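Local coordinates for protein Lys-gingipain W83 (Porphyromonas gingivalis, PDB 3KM5) that cleaves proteins after lysine as a secreted cysteine protease, this chain being its K2 cleaved adhesin domain, a haemolytic, calcium-binding beta jelly roll, at residues A[47-58]-A[163-173]; A[22-33]-A[59-70]. All coordinates share one frame; numbering follows the deposited sequence. Where two conformers were deposited one is given.

Contact 1: A[47-58]-A[163-173]. With CA (calcium ion), chain D.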
loop_
_atom_site.group_PDB
_atom_site.type_symbol
_atom_site.label_atom_id
_atom_site.label_comp_id
_atom_site.label_asym_id
_atom_site.label_seq_id
_atom_site.Cartn_x
_atom_site.Cartn_y
_atom_site.Cartn_z
ATOM N N HIS A 47 3.205 -0.706 -11.259
ATOM C CA HIS A 47 4.179 -1.776 -11.453
ATOM C C HIS A 47 3.714 -2.672 -12.604
ATOM O O HIS A 47 4.501 -3.091 -13.457
ATOM C CB HIS A 47 4.315 -2.642 -10.213
ATOM C CG HIS A 47 5.312 -3.734 -10.366
ATOM N ND1 HIS A 47 4.972 -5.063 -10.429
ATOM C CD2 HIS A 47 6.661 -3.680 -10.484
ATOM C CE1 HIS A 47 6.060 -5.788 -10.615
ATOM N NE2 HIS A 47 7.103 -4.974 -10.618
ATOM N N GLY A 48 2.419 -2.977 -12.594
ATOM C CA GLY A 48 1.790 -3.696 -13.685
ATOM C C GLY A 48 0.472 -3.065 -14.082
ATOM O O GLY A 48 -0.251 -2.544 -13.262
ATOM N N GLY A 49 0.121 -3.093 -15.372
ATOM C CA GLY A 49 -1.114 -2.452 -15.806
ATOM C C GLY A 49 -1.160 -0.968 -15.516
ATOM O O GLY A 49 -0.113 -0.312 -15.591
ATOM N N SER A 50 -2.357 -0.450 -15.212
ATOM C CA SER A 50 -2.504 0.981 -14.949
ATOM C C SER A 50 -2.731 1.313 -13.485
ATOM O O SER A 50 -2.550 2.469 -13.078
ATOM C CB SER A 50 -3.629 1.600 -15.785
ATOM O OG SER A 50 -4.906 1.144 -15.378
ATOM N N ASN A 51 -3.104 0.319 -12.680
ATOM C CA ASN A 51 -3.579 0.591 -11.315
ATOM C C ASN A 51 -2.662 0.131 -10.178
ATOM O O ASN A 51 -2.014 -0.898 -10.239
ATOM C CB ASN A 51 -4.945 -0.068 -11.116
ATOM C CG ASN A 51 -6.070 0.614 -11.934
ATOM O OD1 ASN A 51 -5.810 1.528 -12.695
ATOM N ND2 ASN A 51 -7.284 0.183 -11.748
ATOM N N VAL A 52 -2.668 0.922 -9.128
ATOM C CA VAL A 52 -2.012 0.546 -7.849
ATOM C C VAL A 52 -2.972 0.809 -6.700
ATOM O O VAL A 52 -4.048 1.336 -6.910
ATOM C CB VAL A 52 -0.731 1.394 -7.632
ATOM C CG1 VAL A 52 0.211 1.239 -8.860
ATOM C CG2 VAL A 52 -1.126 2.852 -7.388
ATOM N N VAL A 53 -2.564 0.481 -5.473
ATOM C CA VAL A 53 -3.233 1.023 -4.280
ATOM C C VAL A 53 -2.236 1.969 -3.559
ATOM O O VAL A 53 -1.013 1.758 -3.643
ATOM C CB VAL A 53 -3.778 -0.099 -3.378
ATOM C CG1 VAL A 53 -2.642 -0.820 -2.620
ATOM C CG2 VAL A 53 -4.899 0.404 -2.436
ATOM N N SER A 54 -2.750 2.979 -2.855
ATOM C CA SER A 54 -1.901 4.075 -2.345
ATOM C C SER A 54 -2.380 4.483 -0.975
ATOM O O SER A 54 -3.561 4.393 -0.666
ATOM C CB SER A 54 -2.022 5.291 -3.274
ATOM O OG SER A 54 -3.326 5.864 -3.191
ATOM N N SER A 55 -1.432 4.974 -0.180
ATOM C CA SER A 55 -1.713 5.644 1.081
ATOM C C SER A 55 -0.667 6.771 1.261
ATOM O O SER A 55 0.502 6.611 0.967
ATOM C CB SER A 55 -1.671 4.639 2.241
ATOM O OG SER A 55 -1.893 5.307 3.496
ATOM N N PHE A 56 -1.136 7.917 1.691
ATOM C CA PHE A 56 -0.315 9.128 1.748
ATOM C C PHE A 56 0.074 9.548 3.181
ATOM O O PHE A 56 -0.731 9.492 4.127
ATOM C CB PHE A 56 -1.053 10.283 1.041
ATOM C CG PHE A 56 -1.158 10.076 -0.431
ATOM C CD1 PHE A 56 -0.240 10.637 -1.291
ATOM C CD2 PHE A 56 -2.124 9.247 -0.968
ATOM C CE1 PHE A 56 -0.324 10.440 -2.636
ATOM C CE2 PHE A 56 -2.225 9.035 -2.317
ATOM C CZ PHE A 56 -1.305 9.616 -3.170
ATOM N N SER A 57 1.311 10.024 3.356
ATOM C CA SER A 57 1.680 10.793 4.552
ATOM C C SER A 57 1.830 12.277 4.206
ATOM O O SER A 57 2.088 13.071 5.128
ATOM C CB SER A 57 2.933 10.256 5.205
ATOM O OG SER A 57 4.060 10.402 4.390
ATOM N N TRP A 58 1.713 12.638 2.926
ATOM C CA TRP A 58 1.531 14.037 2.466
ATOM C C TRP A 58 0.652 13.977 1.239
ATOM O O TRP A 58 0.994 13.291 0.267
ATOM C CB TRP A 58 2.849 14.731 2.086
ATOM C CG TRP A 58 2.638 16.193 1.724
ATOM C CD1 TRP A 58 2.676 17.269 2.586
ATOM C CD2 TRP A 58 2.291 16.720 0.443
ATOM N NE1 TRP A 58 2.403 18.430 1.898
ATOM C CE2 TRP A 58 2.157 18.126 0.588
ATOM C CE3 TRP A 58 2.092 16.152 -0.819
ATOM C CZ2 TRP A 58 1.832 18.963 -0.486
ATOM C CZ3 TRP A 58 1.774 16.980 -1.885
ATOM C CH2 TRP A 58 1.640 18.373 -1.711
ATOM N N CYS A 163 4.710 7.267 10.736
ATOM C CA CYS A 163 5.445 8.182 9.855
ATOM C C CYS A 163 4.561 9.405 9.601
ATOM O O CYS A 163 3.359 9.382 9.828
ATOM C CB CYS A 163 5.867 7.534 8.528
ATOM S SG CYS A 163 4.498 6.968 7.496
ATOM N N SER A 164 5.184 10.479 9.152
ATOM C CA SER A 164 4.451 11.716 8.868
ATOM C C SER A 164 5.196 12.578 7.855
ATOM O O SER A 164 6.429 12.690 7.913
ATOM C CB SER A 164 4.222 12.513 10.160
ATOM O OG SER A 164 3.563 13.753 9.907
ATOM N N ASP A 165 4.442 13.194 6.945
ATOM C CA ASP A 165 4.967 14.266 6.084
ATOM C C ASP A 165 6.135 13.794 5.231
ATOM O O ASP A 165 7.137 14.496 5.055
ATOM C CB ASP A 165 5.375 15.474 6.955
ATOM C CG ASP A 165 5.423 16.787 6.188
ATOM O OD1 ASP A 165 4.822 16.915 5.104
ATOM O OD2 ASP A 165 6.051 17.724 6.716
ATOM N N LEU A 166 6.014 12.588 4.678
ATOM C CA LEU A 166 6.960 12.123 3.661
ATOM C C LEU A 166 6.199 12.276 2.342
ATOM O O LEU A 166 5.963 13.408 1.890
ATOM C CB LEU A 166 7.504 10.712 3.978
ATOM C CG LEU A 166 8.667 10.562 5.008
ATOM C CD1 LEU A 166 9.888 11.385 4.583
ATOM C CD2 LEU A 166 8.311 10.931 6.417
ATOM N N ASN A 167 5.729 11.182 1.728
ATOM C CA ASN A 167 4.788 11.363 0.610
ATOM C C ASN A 167 3.752 10.245 0.508
ATOM O O ASN A 167 2.611 10.461 0.893
ATOM C CB ASN A 167 5.536 11.665 -0.704
ATOM C CG ASN A 167 4.674 12.300 -1.807
ATOM O OD1 ASN A 167 5.191 12.574 -2.912
ATOM N ND2 ASN A 167 3.388 12.553 -1.541
ATOM N N TYR A 168 4.151 9.089 -0.006
ATOM C CA TYR A 168 3.180 8.004 -0.253
ATOM C C TYR A 168 3.917 6.685 -0.168
ATOM O O TYR A 168 5.158 6.597 -0.277
ATOM C CB TYR A 168 2.469 8.114 -1.628
ATOM C CG TYR A 168 3.410 8.179 -2.786
ATOM C CD1 TYR A 168 4.046 7.045 -3.223
ATOM C CD2 TYR A 168 3.719 9.384 -3.421
ATOM C CE1 TYR A 168 4.914 7.053 -4.235
ATOM C CE2 TYR A 168 4.607 9.407 -4.482
ATOM C CZ TYR A 168 5.221 8.236 -4.886
ATOM O OH TYR A 168 6.145 8.207 -5.906
ATOM N N ILE A 169 3.112 5.638 0.062
ATOM C CA ILE A 169 3.489 4.267 -0.295
ATOM C C ILE A 169 2.466 3.714 -1.277
ATOM O O ILE A 169 1.250 3.865 -1.096
ATOM C CB ILE A 169 3.667 3.386 0.929
ATOM C CG1 ILE A 169 4.078 1.980 0.519
ATOM C CG2 ILE A 169 2.436 3.327 1.827
ATOM C CD1 ILE A 169 4.740 1.177 1.607
ATOM N N LEU A 170 2.964 3.122 -2.364
ATOM C CA LEU A 170 2.110 2.422 -3.322
ATOM C C LEU A 170 2.373 0.917 -3.209
ATOM O O LEU A 170 3.536 0.526 -2.984
ATOM C CB LEU A 170 2.447 2.835 -4.749
ATOM C CG LEU A 170 2.555 4.328 -5.002
ATOM C CD1 LEU A 170 2.947 4.618 -6.463
ATOM C CD2 LEU A 170 1.267 5.026 -4.630
ATOM N N LEU A 171 1.353 0.083 -3.479
ATOM C CA LEU A 171 1.516 -1.362 -3.572
ATOM C C LEU A 171 0.919 -1.836 -4.866
ATOM O O LEU A 171 -0.054 -1.269 -5.342
ATOM C CB LEU A 171 0.847 -2.135 -2.421
ATOM C CG LEU A 171 1.214 -1.681 -1.026
ATOM C CD1 LEU A 171 0.283 -2.281 0.023
ATOM C CD2 LEU A 171 2.647 -2.080 -0.702
ATOM N N ASP A 172 1.501 -2.890 -5.416
ATOM C CA ASP A 172 0.919 -3.524 -6.609
ATOM C C ASP A 172 1.375 -4.979 -6.661
ATOM O O ASP A 172 2.335 -5.372 -6.037
ATOM C CB ASP A 172 1.356 -2.724 -7.834
ATOM C CG ASP A 172 0.472 -2.950 -9.068
ATOM O OD1 ASP A 172 -0.568 -3.617 -8.951
ATOM O OD2 ASP A 172 0.814 -2.356 -10.116
ATOM N N ASP A 173 0.630 -5.774 -7.422
ATOM C CA ASP A 173 1.002 -7.142 -7.740
ATOM C C ASP A 173 1.280 -7.954 -6.475
ATOM O O ASP A 173 2.338 -8.588 -6.289
ATOM C CB ASP A 173 2.166 -7.174 -8.768
ATOM C CG ASP A 173 1.715 -6.748 -10.145
ATOM O OD1 ASP A 173 0.538 -6.970 -10.476
ATOM O OD2 ASP A 173 2.489 -6.086 -10.878
HETATM CA CA CA D . -1.483 -3.007 -11.176
HETATM O O HOH W 1 -0.706 -5.134 -11.847
#
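Strands 51-56 and 168-173 are antiparallel neighbours in one sheet of the adhesin jelly roll, and a calcium ion ties them together at one end. Asp172 grips the metal with both carboxylate oxygens, OD1 at 2.5 Å and OD2 at 2.6 Å. Backbone oxygens of Gly48 and Asn51 bind the same ion, as does a water that donates to Asp173 OD1. Thr8 and Glu10 complete the site. Gly48 N also holds Asp172 OD2, at 3.0 Å and nearly straight, from above the carboxylate plane. Beside it, His47 ND1 donates to the anti lone pair of Asp173 OD2 at 2.7 Å. The imidazole and carboxylate planes stand 73° apart.

Val53 with Leu171 and Ser55 with Ile169 are hydrogen-bonded pairs. Between and beyond them come the non-hydrogen-bonded pairs Ser54-Leu170 and Phe56-Tyr168. Tyr168 CB sits over a face of the Phe56 ring, 4.1 Å from its centroid, a CH-pi contact. At the far end Asn167 O accepts from both Ser57 N and Trp58 N. Ser57 OG stands between its own backbone N and carbonyl carbon (chi1 65°), which turns it to the N-H of Leu166 at 2.9 Å. It also hydrogen-bonds Asp93.

Strand 34-37 pairs with the other edge of 51-56, and strand 79-86 with that of 168-177. Leu171 reaches Phe158 of strand 155-161 in the second sheet.

Contact 2: A[22-33]-A[59-70]. With CA (calcium ion), chain C; NO3 (nitrate ion), chain F.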
loop_
_atom_site.group_PDB
_atom_site.type_symbol
_atom_site.label_atom_id
_atom_site.label_comp_id
_atom_site.label_asym_id
_atom_site.label_seq_id
_atom_site.Cartn_x
_atom_site.Cartn_y
_atom_site.Cartn_z
ATOM N N THR A 22 -10.926 -4.639 2.414
ATOM C CA THR A 22 -11.525 -3.650 3.291
ATOM C C THR A 22 -10.439 -2.730 3.830
ATOM O O THR A 22 -9.267 -3.050 3.704
ATOM C CB THR A 22 -12.330 -4.289 4.427
ATOM O OG1 THR A 22 -11.523 -5.211 5.137
ATOM C CG2 THR A 22 -13.598 -5.035 3.897
ATOM N N THR A 23 -10.818 -1.607 4.404
ATOM C CA THR A 23 -9.871 -0.655 4.900
ATOM C C THR A 23 -10.326 -0.144 6.258
ATOM O O THR A 23 -11.515 -0.175 6.606
ATOM C CB THR A 23 -9.709 0.553 3.974
ATOM O OG1 THR A 23 -10.942 1.292 3.939
ATOM C CG2 THR A 23 -9.318 0.170 2.549
ATOM N N ILE A 24 -9.336 0.290 7.018
ATOM C CA ILE A 24 -9.531 1.011 8.282
ATOM C C ILE A 24 -8.732 2.321 8.253
ATOM O O ILE A 24 -7.506 2.334 7.989
ATOM C CB ILE A 24 -9.110 0.193 9.523
ATOM C CG1 ILE A 24 -9.756 -1.192 9.532
ATOM C CG2 ILE A 24 -9.490 0.957 10.816
ATOM C CD1 ILE A 24 -9.226 -2.103 10.651
ATOM N N ASP A 25 -9.428 3.426 8.492
ATOM C CA ASP A 25 -8.780 4.725 8.738
ATOM C C ASP A 25 -8.572 4.866 10.245
ATOM O O ASP A 25 -9.363 5.550 10.890
ATOM C CB ASP A 25 -9.710 5.823 8.219
ATOM C CG ASP A 25 -9.258 7.218 8.587
ATOM O OD1 ASP A 25 -8.035 7.433 8.747
ATOM O OD2 ASP A 25 -10.128 8.098 8.722
ATOM N N ALA A 26 -7.616 4.154 10.832
ATOM C CA ALA A 26 -7.556 4.065 12.277
ATOM C C ALA A 26 -7.159 5.382 12.934
ATOM O O ALA A 26 -7.609 5.640 14.058
ATOM C CB ALA A 26 -6.609 2.932 12.672
ATOM N N ASP A 27 -6.374 6.232 12.273
ATOM C CA ASP A 27 -6.035 7.531 12.872
ATOM C C ASP A 27 -7.225 8.489 12.835
ATOM O O ASP A 27 -7.263 9.461 13.606
ATOM C CB ASP A 27 -4.868 8.170 12.162
ATOM C CG ASP A 27 -5.118 8.288 10.684
ATOM O OD1 ASP A 27 -5.101 7.251 9.975
ATOM O OD2 ASP A 27 -5.409 9.385 10.233
ATOM N N GLY A 28 -8.184 8.256 11.922
ATOM C CA GLY A 28 -9.401 9.068 11.888
ATOM C C GLY A 28 -9.390 10.341 11.094
ATOM O O GLY A 28 -10.286 11.170 11.279
ATOM N N ASP A 29 -8.436 10.545 10.194
ATOM C CA ASP A 29 -8.361 11.778 9.408
ATOM C C ASP A 29 -9.130 11.755 8.058
ATOM O O ASP A 29 -9.006 12.662 7.251
ATOM C CB ASP A 29 -6.905 12.202 9.122
ATOM C CG ASP A 29 -6.185 11.284 8.167
ATOM O OD1 ASP A 29 -6.784 10.267 7.729
ATOM O OD2 ASP A 29 -5.013 11.567 7.853
ATOM N N GLY A 30 -9.916 10.714 7.792
ATOM C CA GLY A 30 -10.708 10.681 6.549
ATOM C C GLY A 30 -9.886 10.458 5.289
ATOM O O GLY A 30 -10.353 10.670 4.181
ATOM N N GLN A 31 -8.665 9.959 5.461
ATOM C CA GLN A 31 -7.738 9.650 4.362
ATOM C C GLN A 31 -7.161 8.254 4.586
ATOM O O GLN A 31 -6.726 7.922 5.702
ATOM C CB GLN A 31 -6.619 10.702 4.280
ATOM C CG GLN A 31 -7.226 12.127 4.061
ATOM C CD GLN A 31 -6.250 13.253 3.903
ATOM O OE1 GLN A 31 -6.282 14.229 4.657
ATOM N NE2 GLN A 31 -5.395 13.149 2.911
ATOM N N GLY A 32 -7.188 7.405 3.545
ATOM C CA GLY A 32 -6.769 6.050 3.731
ATOM C C GLY A 32 -6.293 5.467 2.422
ATOM O O GLY A 32 -5.843 6.204 1.532
ATOM N N TRP A 33 -6.360 4.140 2.335
ATOM C CA TRP A 33 -5.927 3.433 1.132
ATOM C C TRP A 33 -6.923 3.598 -0.016
ATOM O O TRP A 33 -8.122 3.355 0.164
ATOM C CB TRP A 33 -5.775 1.955 1.433
ATOM C CG TRP A 33 -4.602 1.594 2.301
ATOM C CD1 TRP A 33 -4.635 1.365 3.632
ATOM C CD2 TRP A 33 -3.241 1.367 1.895
ATOM N NE1 TRP A 33 -3.408 1.012 4.086
ATOM C CE2 TRP A 33 -2.508 1.028 3.050
ATOM C CE3 TRP A 33 -2.565 1.469 0.681
ATOM C CZ2 TRP A 33 -1.150 0.687 2.993
ATOM C CZ3 TRP A 33 -1.213 1.169 0.637
ATOM C CH2 TRP A 33 -0.519 0.809 1.795
ATOM N N ASN A 59 -0.428 14.756 1.221
ATOM C CA ASN A 59 -1.309 14.822 0.050
ATOM C C ASN A 59 -1.999 16.185 0.069
ATOM O O ASN A 59 -3.117 16.319 0.548
ATOM C CB ASN A 59 -2.329 13.671 0.063
ATOM C CG ASN A 59 -3.266 13.688 -1.131
ATOM O OD1 ASN A 59 -2.963 14.273 -2.167
ATOM N ND2 ASN A 59 -4.392 13.013 -1.001
ATOM N N GLY A 60 -1.289 17.196 -0.420
ATOM C CA GLY A 60 -1.744 18.585 -0.321
ATOM C C GLY A 60 -1.503 19.184 1.059
ATOM O O GLY A 60 -1.513 20.403 1.217
ATOM N N MET A 61 -1.290 18.303 2.036
ATOM C CA MET A 61 -0.989 18.680 3.412
ATOM C C MET A 61 -0.347 17.484 4.111
ATOM O O MET A 61 -0.455 16.347 3.652
ATOM C CB MET A 61 -2.241 19.157 4.167
ATOM C CG MET A 61 -3.297 18.090 4.498
ATOM S SD MET A 61 -4.496 18.677 5.727
ATOM C CE MET A 61 -5.424 17.203 6.139
ATOM N N ALA A 62 0.385 17.754 5.186
ATOM C CA ALA A 62 1.049 16.723 5.985
ATOM C C ALA A 62 0.028 15.885 6.750
ATOM O O ALA A 62 -0.955 16.429 7.245
ATOM C CB ALA A 62 2.012 17.365 6.961
ATOM N N LEU A 63 0.288 14.580 6.844
ATOM C CA LEU A 63 -0.602 13.597 7.493
ATOM C C LEU A 63 0.186 12.703 8.436
ATOM O O LEU A 63 1.409 12.568 8.278
ATOM C CB LEU A 63 -1.291 12.722 6.444
ATOM C CG LEU A 63 -2.062 13.473 5.378
ATOM C CD1 LEU A 63 -2.510 12.583 4.201
ATOM C CD2 LEU A 63 -3.247 14.214 5.988
ATOM N N ASN A 64 -0.533 12.086 9.370
ATOM C CA ASN A 64 -0.050 11.149 10.369
ATOM C C ASN A 64 -0.875 9.849 10.255
ATOM O O ASN A 64 -1.783 9.574 11.060
ATOM C CB ASN A 64 -0.185 11.738 11.777
ATOM C CG ASN A 64 0.897 12.748 12.097
ATOM O OD1 ASN A 64 0.940 13.845 11.522
ATOM N ND2 ASN A 64 1.780 12.381 13.037
ATOM N N PRO A 65 -0.610 9.081 9.187
ATOM C CA PRO A 65 -1.501 7.956 8.939
ATOM C C PRO A 65 -1.416 6.792 9.916
ATOM O O PRO A 65 -0.390 6.547 10.549
ATOM C CB PRO A 65 -1.032 7.457 7.560
ATOM C CG PRO A 65 0.408 7.882 7.491
ATOM C CD PRO A 65 0.374 9.228 8.104
ATOM N N ASP A 66 -2.523 6.090 10.028
ATOM C CA ASP A 66 -2.581 4.735 10.569
ATOM C C ASP A 66 -3.683 4.008 9.807
ATOM O O ASP A 66 -4.824 3.882 10.272
ATOM C CB ASP A 66 -2.780 4.733 12.090
ATOM C CG ASP A 66 -2.654 3.329 12.692
ATOM O OD1 ASP A 66 -2.355 2.393 11.939
ATOM O OD2 ASP A 66 -2.943 3.127 13.898
ATOM N N ASN A 67 -3.325 3.616 8.591
ATOM C CA ASN A 67 -4.276 3.146 7.612
ATOM C C ASN A 67 -4.055 1.667 7.336
ATOM O O ASN A 67 -2.940 1.239 7.006
ATOM C CB ASN A 67 -4.120 3.901 6.276
ATOM C CG ASN A 67 -4.272 5.392 6.398
ATOM O OD1 ASN A 67 -5.002 5.878 7.249
ATOM N ND2 ASN A 67 -3.651 6.122 5.472
ATOM N N TYR A 68 -5.109 0.858 7.489
ATOM C CA TYR A 68 -5.054 -0.585 7.200
ATOM C C TYR A 68 -5.742 -0.940 5.890
ATOM O O TYR A 68 -6.864 -0.523 5.627
ATOM C CB TYR A 68 -5.748 -1.381 8.327
ATOM C CG TYR A 68 -5.135 -1.356 9.717
ATOM C CD1 TYR A 68 -4.610 -2.524 10.290
ATOM C CD2 TYR A 68 -5.192 -0.234 10.470
ATOM C CE1 TYR A 68 -4.114 -2.536 11.568
ATOM C CE2 TYR A 68 -4.683 -0.236 11.774
ATOM C CZ TYR A 68 -4.161 -1.388 12.295
ATOM O OH TYR A 68 -3.673 -1.347 13.604
ATOM N N LEU A 69 -5.065 -1.770 5.147
ATOM C CA LEU A 69 -5.590 -2.384 3.927
ATOM C C LEU A 69 -5.648 -3.891 4.191
ATOM O O LEU A 69 -4.601 -4.517 4.379
ATOM C CB LEU A 69 -4.674 -2.068 2.751
ATOM C CG LEU A 69 -4.998 -2.774 1.427
ATOM C CD1 LEU A 69 -6.287 -2.251 0.897
ATOM C CD2 LEU A 69 -3.919 -2.490 0.451
ATOM N N ILE A 70 -6.847 -4.463 4.188
ATOM C CA ILE A 70 -7.096 -5.827 4.652
ATOM C C ILE A 70 -7.654 -6.733 3.552
ATOM O O ILE A 70 -8.646 -6.415 2.886
ATOM C CB ILE A 70 -8.079 -5.812 5.862
ATOM C CG1 ILE A 70 -7.520 -4.920 6.966
ATOM C CG2 ILE A 70 -8.344 -7.212 6.425
ATOM C CD1 ILE A 70 -8.504 -4.603 8.136
HETATM CA CA CA C . -6.007 8.000 7.857
HETATM N N NO3 F . -9.173 8.582 1.202
HETATM O O1 NO3 F . -9.510 7.372 1.801
HETATM O O2 NO3 F . -7.850 8.933 1.028
HETATM O O3 NO3 F . -10.168 9.488 0.751
HETATM O O HOH W 2 -11.503 -7.903 4.113
HETATM O O HOH W 3 -4.234 11.339 11.622
HETATM O O HOH W 4 -3.361 12.922 9.404
HETATM O O HOH W 5 -3.971 9.171 7.177
HETATM O O HOH W 6 -4.896 10.967 1.133
#
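With CG set between the backbone N and the carbonyl carbon (chi1 55°), the carboxylate of Asp27 turns to the calcium ion and to the N-H of Asp66. Asn67 has its CG anti to the carbonyl carbon (chi1 -58°), and this brings OD1 to the same ion. Asp27 OD1 binds the metal at 2.4 Å and accepts from Asp66 N at 2.8 Å, the donor lying well above the carboxylate plane. Its OD2 is a longer ligand at 2.8 Å. Asn67 OD1 is at 2.4 Å, and the other end of its amide, ND2, turns to the hydroxyl of Ser55. Asp25 OD1, Asp29 OD1, Gln31 O and a water complete seven ligand atoms.

The loop 25-31 thus places aspartates at alternate positions round calcium, in the DxDxDG pattern familiar from EF-hand-like loops, here following a strand. Two Asx turns shape it: Asp27 OD2 accepts from Asp29 N, and Asp29 OD1 from Gln31 N. Gly30 N bonds Asp25 OD2 at 2.8 Å. Water links Asp29 OD2 to Asn64 N across the contact.

Leading into the loop, strand 22-25 runs antiparallel to strand 66-70, with Thr22-Ile70 and Ile24-Tyr68 as hydrogen-bonded pairs. Ile24 CD1 meets Ile70 CD1 at 3.6 Å on the face that carries Ile24, Tyr68 and Ile70, and Ala26 CB lies at the edge of the Tyr68 ring. On the face of Thr23 and Leu69, Leu69 CB sits over the five-membered ring of Trp33, 3.5 Å from its centroid and almost on the normal. The indole NE1 donates to Asn67 O at 3.0 Å, from far above the carbonyl plane. Trp33 also packs on Val53, Ser55, Ile169 and Leu171 of the facing sheet.

In the fold
Contact 1 and contact 2 belong to the two different sheets of the jelly roll, their centres about 12 Å apart. Each holds one calcium ion, the two sites being separate. Strand 51-56 leads into strand 66-70, so the chain passes from one sheet to the other through residues 57-65. Ser57 O and Leu63 N, at 2.9 Å, probably form a hydrogen bond within this connection. Ser55 OG and Asn67 ND2, 2.8 Å apart, probably form another, which would help to orient the amide whose oxygen binds calcium in contact 2. Tyr168 of contact 1 lies about 3 Å, side chain to side chain, from Pro138 at a cleavage site, whereas contact 2 lies away from it.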